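Local coordinates for protein glucanase (Clostridium thermocellum, PDB 5GXX) that probably hydrolyses beta-1,4-glucosidic bonds of cellulose as a cellulosomal family 9 endoglucanase, with calcium ions bound in its structure, at residues A[49-54]-A[407-412]; A[120-125]-A[360-365]. The protein carries 1 engineered substitution. One frame throughout, in Å; residues are numbered along the deposited sequence.

Contact 1 (A[49-54]-A[407-412])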
loop_
_atom_site.group_PDB
_atom_site.type_symbol
_atom_site.label_atom_id
_atom_site.label_comp_id
_atom_site.label_asym_id
_atom_site.label_seq_id
_atom_site.Cartn_x
_atom_site.Cartn_y
_atom_site.Cartn_z
ATOM N N TYR A 49 -10.210 -32.200 13.704
ATOM C CA TYR A 49 -9.709 -31.612 12.457
ATOM C C TYR A 49 -9.107 -32.740 11.637
ATOM O O TYR A 49 -8.513 -33.688 12.185
ATOM C CB TYR A 49 -8.672 -30.517 12.718
ATOM C CG TYR A 49 -9.223 -29.455 13.626
ATOM C CD1 TYR A 49 -10.408 -28.803 13.298
ATOM C CD2 TYR A 49 -8.577 -29.113 14.812
ATOM C CE1 TYR A 49 -10.942 -27.835 14.122
ATOM C CE2 TYR A 49 -9.090 -28.130 15.643
ATOM C CZ TYR A 49 -10.270 -27.495 15.288
ATOM O OH TYR A 49 -10.799 -26.567 16.155
ATOM N N ASP A 50 -9.243 -32.668 10.319
ATOM C CA ASP A 50 -8.889 -33.835 9.518
ATOM C C ASP A 50 -7.392 -34.149 9.470
ATOM O O ASP A 50 -6.970 -35.296 9.699
ATOM C CB ASP A 50 -9.411 -33.665 8.089
ATOM C CG ASP A 50 -9.061 -34.851 7.223
ATOM O OD1 ASP A 50 -9.570 -35.965 7.496
ATOM O OD2 ASP A 50 -8.255 -34.659 6.280
ATOM N N ALA A 51 -6.599 -33.124 9.202
ATOM C CA ALA A 51 -5.207 -33.346 8.849
ATOM C C ALA A 51 -4.411 -32.215 9.493
ATOM O O ALA A 51 -4.584 -31.984 10.692
ATOM C CB ALA A 51 -5.006 -33.438 7.334
ATOM N N GLY A 52 -3.544 -31.535 8.753
ATOM C CA GLY A 52 -2.855 -30.362 9.300
ATOM C C GLY A 52 -3.622 -29.080 9.050
ATOM O O GLY A 52 -3.077 -27.985 9.183
ATOM N N ASP A 53 -4.907 -29.276 8.753
ATOM C CA ASP A 53 -5.874 -28.227 8.469
ATOM C C ASP A 53 -6.920 -28.153 9.569
ATOM O O ASP A 53 -6.777 -28.746 10.636
ATOM C CB ASP A 53 -6.544 -28.491 7.111
ATOM C CG ASP A 53 -7.328 -29.791 7.073
ATOM O OD1 ASP A 53 -7.178 -30.585 8.029
ATOM O OD2 ASP A 53 -8.110 -30.000 6.103
ATOM N N HIS A 54 -8.000 -27.425 9.314
ATOM C CA HIS A 54 -9.018 -27.269 10.341
ATOM C C HIS A 54 -10.436 -27.603 9.866
ATOM O O HIS A 54 -11.430 -27.221 10.485
ATOM C CB HIS A 54 -8.914 -25.885 11.004
ATOM C CG HIS A 54 -7.559 -25.626 11.587
ATOM N ND1 HIS A 54 -6.639 -24.776 11.016
ATOM C CD2 HIS A 54 -6.935 -26.196 12.647
ATOM C CE1 HIS A 54 -5.520 -24.801 11.719
ATOM N NE2 HIS A 54 -5.672 -25.660 12.711
ATOM N N LYS A 407 4.589 -35.896 1.057
ATOM C CA LYS A 407 5.358 -36.801 1.906
ATOM C C LYS A 407 5.200 -36.485 3.387
ATOM O O LYS A 407 5.327 -37.383 4.219
ATOM C CB LYS A 407 6.832 -36.842 1.504
ATOM C CG LYS A 407 7.020 -37.307 0.066
ATOM C CD LYS A 407 8.450 -37.626 -0.228
ATOM C CE LYS A 407 8.546 -38.092 -1.673
ATOM N NZ LYS A 407 9.945 -38.273 -2.152
ATOM N N ASN A 408 4.959 -35.220 3.704
ATOM C CA ASN A 408 4.849 -34.824 5.110
ATOM C C ASN A 408 3.415 -34.532 5.562
ATOM O O ASN A 408 3.196 -33.915 6.624
ATOM C CB ASN A 408 5.806 -33.694 5.479
ATOM C CG ASN A 408 7.064 -34.214 6.167
ATOM O OD1 ASN A 408 7.262 -35.419 6.325
ATOM N ND2 ASN A 408 7.917 -33.301 6.578
ATOM N N GLU A 409 2.445 -34.951 4.752
ATOM C CA GLU A 409 1.037 -34.949 5.151
ATOM C C GLU A 409 0.835 -35.803 6.402
ATOM O O GLU A 409 1.543 -36.795 6.599
ATOM C CB GLU A 409 0.123 -35.424 4.004
ATOM C CG GLU A 409 -1.384 -35.389 4.287
ATOM C CD GLU A 409 -1.942 -34.021 4.615
ATOM O OE1 GLU A 409 -1.351 -33.249 5.405
ATOM O OE2 GLU A 409 -3.031 -33.697 4.100
ATOM N N VAL A 410 -0.095 -35.372 7.243
ATOM C CA VAL A 410 -0.515 -36.120 8.432
ATOM C C VAL A 410 -2.040 -36.078 8.475
ATOM O O VAL A 410 -2.641 -35.102 8.019
ATOM C CB VAL A 410 0.092 -35.525 9.744
ATOM C CG1 VAL A 410 1.597 -35.787 9.806
ATOM C CG2 VAL A 410 -0.239 -34.033 9.873
ATOM N N ALA A 411 -2.699 -37.117 8.983
ATOM C CA ALA A 411 -4.165 -37.087 8.999
ATOM C C ALA A 411 -4.744 -38.156 9.904
ATOM O O ALA A 411 -4.100 -39.161 10.202
ATOM C CB ALA A 411 -4.702 -37.251 7.566
ATOM N N CYS A 412 -5.988 -37.942 10.306
ATOM C CA CYS A 412 -6.744 -38.932 11.069
ATOM C C CYS A 412 -6.684 -40.313 10.426
ATOM O O CYS A 412 -6.397 -41.300 11.108
ATOM C CB CYS A 412 -8.207 -38.500 11.219
ATOM S SG CYS A 412 -8.471 -37.043 12.261
HETATM O O HOH W 1 -2.162 -31.040 6.323
#
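Two irregular loops come closest here at Ala51 and Ala411, their CA atoms 3.9 Å apart, and one backbone hydrogen bond joins the loops, from Cys412 N to Asp50 O (2.9 Å). The same carbonyl oxygen also receives a CA-H...O contact from Ala411. Cys412 turns SG away from its own carbonyl carbon (chi1 -68°), which lays the sulfur beside Tyr49 O at 3.4 Å. The methyl of Ala51 is wedged between partners of different kinds: Val410 O presses on its CB at only 3.0 Å, the Ala411 methyl touches it as an apolar neighbour, and the carboxylate of Glu409 lies next to it through OE2, 3.8 Å from Ala51 CB. Packing is tight at this point, and Val410 O is buried without a polar partner. Glu409 sends CG anti to its backbone N (chi1 -177°) and then bends at chi2, which carries the carboxylate back toward the 49-54 loop. There a water bridges the two loops, accepting from Gly52 N (2.8 Å) and donating to Glu409 OE1 (2.5 Å). OE1 also accepts from Val410 N, tilted well out of the carboxylate plane, while OE2 bonds the Tris molecule. Asp53 is engaged from within its own loop, since Ala51 N donates to its OD1 (2.9 Å) and His119 holds OD2; Asp50 OD2 pairs with Tyr191. The paired loops thus gather three carboxylates around one short turn. Asp-Ala-Gly-Asp followed across the gap by Asn-Glu is the signature arrangement of family 9 glycosidases, and with Tris bound at Glu409 it marks the probable active-site cleft of the (alpha/alpha)6 barrel of the family 9 catalytic domain.

Contact 2 (A[120-125]-A[360-365])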
loop_
_atom_site.group_PDB
_atom_site.type_symbol
_atom_site.label_atom_id
_atom_site.label_comp_id
_atom_site.label_asym_id
_atom_site.label_seq_id
_atom_site.Cartn_x
_atom_site.Cartn_y
_atom_site.Cartn_z
ATOM N N LYS A 120 -6.193 -22.222 2.380
ATOM C CA LYS A 120 -5.472 -21.045 1.905
ATOM C C LYS A 120 -4.720 -20.324 3.027
ATOM O O LYS A 120 -3.773 -19.575 2.774
ATOM C CB LYS A 120 -6.469 -20.109 1.228
ATOM C CG LYS A 120 -5.856 -19.106 0.287
ATOM C CD LYS A 120 -6.979 -18.313 -0.384
ATOM C CE LYS A 120 -6.518 -16.929 -0.823
ATOM N NZ LYS A 120 -5.190 -16.968 -1.505
ATOM N N TRP A 121 -5.113 -20.584 4.273
ATOM C CA TRP A 121 -4.567 -19.878 5.430
ATOM C C TRP A 121 -3.746 -20.847 6.276
ATOM O O TRP A 121 -4.148 -21.998 6.466
ATOM C CB TRP A 121 -5.708 -19.285 6.262
ATOM C CG TRP A 121 -5.283 -18.589 7.529
ATOM C CD1 TRP A 121 -4.749 -17.338 7.643
ATOM C CD2 TRP A 121 -5.370 -19.114 8.858
ATOM N NE1 TRP A 121 -4.506 -17.046 8.968
ATOM C CE2 TRP A 121 -4.873 -18.121 9.734
ATOM C CE3 TRP A 121 -5.818 -20.331 9.394
ATOM C CZ2 TRP A 121 -4.817 -18.297 11.120
ATOM C CZ3 TRP A 121 -5.763 -20.503 10.769
ATOM C CH2 TRP A 121 -5.270 -19.489 11.616
ATOM N N TRP A 122 -2.625 -20.352 6.789
ATOM C CA TRP A 122 -1.671 -21.132 7.578
ATOM C C TRP A 122 -1.586 -20.482 8.963
ATOM O O TRP A 122 -1.090 -19.369 9.106
ATOM C CB TRP A 122 -0.288 -21.182 6.903
ATOM C CG TRP A 122 0.577 -22.281 7.478
ATOM C CD1 TRP A 122 1.464 -22.172 8.511
ATOM C CD2 TRP A 122 0.579 -23.660 7.091
ATOM N NE1 TRP A 122 2.052 -23.395 8.767
ATOM C CE2 TRP A 122 1.517 -24.327 7.914
ATOM C CE3 TRP A 122 -0.108 -24.400 6.118
ATOM C CZ2 TRP A 122 1.786 -25.696 7.786
ATOM C CZ3 TRP A 122 0.159 -25.756 5.997
ATOM C CH2 TRP A 122 1.067 -26.393 6.844
ATOM N N GLY A 123 -2.107 -21.154 9.983
ATOM C CA GLY A 123 -2.059 -20.630 11.342
ATOM C C GLY A 123 -2.768 -21.583 12.282
ATOM O O GLY A 123 -3.286 -22.614 11.852
ATOM N N SER A 124 -2.796 -21.227 13.562
ATOM C CA SER A 124 -3.212 -22.132 14.626
ATOM C C SER A 124 -4.728 -22.174 14.800
ATOM O O SER A 124 -5.420 -21.154 14.650
ATOM C CB SER A 124 -2.531 -21.731 15.941
ATOM O OG SER A 124 -1.120 -21.888 15.821
ATOM N N ALA A 125 -5.227 -23.362 15.131
ATOM C CA ALA A 125 -6.650 -23.617 15.323
ATOM C C ALA A 125 -7.354 -22.553 16.165
ATOM O O ALA A 125 -8.436 -22.085 15.814
ATOM C CB ALA A 125 -6.847 -25.000 15.975
ATOM N N ARG A 360 9.142 -31.759 10.620
ATOM C CA ARG A 360 8.406 -30.709 9.908
ATOM C C ARG A 360 7.131 -31.222 9.254
ATOM O O ARG A 360 6.895 -30.984 8.061
ATOM C CB ARG A 360 9.310 -30.023 8.875
ATOM C CG ARG A 360 10.474 -29.233 9.463
ATOM C CD ARG A 360 10.060 -27.945 10.182
ATOM N NE ARG A 360 9.881 -26.863 9.213
ATOM C CZ ARG A 360 9.394 -25.658 9.480
ATOM N NH1 ARG A 360 8.951 -25.348 10.696
ATOM N NH2 ARG A 360 9.327 -24.766 8.500
ATOM N N PRO A 361 6.285 -31.914 10.039
ATOM C CA PRO A 361 5.019 -32.356 9.452
ATOM C C PRO A 361 4.209 -31.173 8.924
ATOM O O PRO A 361 4.312 -30.054 9.460
ATOM C CB PRO A 361 4.303 -33.037 10.620
ATOM C CG PRO A 361 4.881 -32.371 11.850
ATOM C CD PRO A 361 6.326 -32.091 11.503
ATOM N N HIS A 362 3.413 -31.423 7.884
ATOM C CA HIS A 362 2.578 -30.391 7.258
ATOM C C HIS A 362 1.358 -30.150 8.140
ATOM O O HIS A 362 0.250 -30.599 7.852
ATOM C CB HIS A 362 2.197 -30.841 5.835
ATOM C CG HIS A 362 1.636 -29.749 4.974
ATOM N ND1 HIS A 362 2.420 -28.823 4.315
ATOM C CD2 HIS A 362 0.355 -29.453 4.657
ATOM C CE1 HIS A 362 1.641 -28.014 3.617
ATOM N NE2 HIS A 362 0.385 -28.368 3.817
ATOM N N HIS A 363 1.572 -29.464 9.259
ATOM C CA HIS A 363 0.540 -29.361 10.293
ATOM C C HIS A 363 0.618 -27.962 10.893
ATOM O O HIS A 363 1.626 -27.570 11.501
ATOM C CB HIS A 363 0.744 -30.444 11.368
ATOM C CG HIS A 363 -0.403 -30.576 12.317
ATOM N ND1 HIS A 363 -0.633 -29.666 13.333
ATOM C CD2 HIS A 363 -1.375 -31.511 12.418
ATOM C CE1 HIS A 363 -1.708 -30.033 14.006
ATOM N NE2 HIS A 363 -2.169 -31.154 13.479
ATOM N N ARG A 364 -0.450 -27.197 10.689
ATOM C CA ARG A 364 -0.463 -25.773 11.029
ATOM C C ARG A 364 -0.292 -25.480 12.517
ATOM O O ARG A 364 0.533 -24.655 12.917
ATOM C CB ARG A 364 -1.794 -25.182 10.556
ATOM C CG ARG A 364 -1.803 -24.896 9.060
ATOM C CD ARG A 364 -3.231 -24.783 8.564
ATOM N NE ARG A 364 -3.375 -24.582 7.118
ATOM C CZ ARG A 364 -3.369 -25.567 6.224
ATOM N NH1 ARG A 364 -3.206 -26.831 6.601
ATOM N NH2 ARG A 364 -3.492 -25.291 4.926
ATOM N N THR A 365 -1.070 -26.183 13.329
ATOM C CA THR A 365 -1.088 -25.850 14.743
ATOM C C THR A 365 0.146 -26.387 15.447
ATOM O O THR A 365 0.647 -25.727 16.363
ATOM C CB THR A 365 -2.409 -26.280 15.396
ATOM O OG1 THR A 365 -3.485 -25.599 14.736
ATOM C CG2 THR A 365 -2.463 -25.882 16.873
HETATM O O HOH W 2 0.370 -21.974 13.276
HETATM O O HOH W 3 0.019 -23.404 17.641
#
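The Pro-His-His-Arg sequence of family 9 cellulases, which runs into the short helix 364-367, is met here by the loop that follows helix 115-120, and Trp122 of that loop packs against it. Its indole is gripped from two directions. Arg364 CG lies over one face, 3.4 Å from the centroid of the six-membered ring and 14° off its normal, a CH-pi contact. At the rim, the CZ3-CH2 edge points into the face of His362 in an edge-to-face pair, with centroids 4.7 Å apart and planes 64° from each other. Trp122 NE1 is hydrogen-bonded to His367 ND1 and His362 ND1 to Ile402 O, bonds that probably restrict both rings' rotation. Beyond CG the arginine chain runs extended to NE, which brings the guanidinium against Trp122 CE3, its plane inclined 38° to the indole. NE donates to Trp121 O (2.8 Å) in the carbonyl plane, on a lone pair, and NH2 reaches His119 O. The family motif, and bonds from this segment to the loops of Gly52 and Asn408, are consistent with a place beside the substrate cleft. Locally, an inverse gamma turn centred on His362 leads to His363, the N-cap whose ND1 bonds Ala366 N. Further along, Thr365 OG1 accepts from Ala125 N (2.9 Å) and is also bonded to His54 NE2. Two waters extend the junction: one joins Ser124 OG to Arg364 O, and the other lies 2.6 Å from Ser124 OG and donates to Thr365 O.

The probable active-site cleft is assembled from distant pieces of sequence, as these two contacts show; their centres lie about 9 Å apart within the family 9 catalytic region. Along the chain the order is 49-54, 120-125, 360-365, 407-412, so contact 2 is nested inside the loop that contact 1 closes. They touch directly: Asn408 O is probably hydrogen-bonded to His362 N (2.8 Å), and Gly52 O probably to Arg364 NH1 (2.8 Å). The 360-365 segment therefore joins both halves of contact 1 to the tryptophan loop, and probably helps to fix the positions of the acidic residues in the cleft.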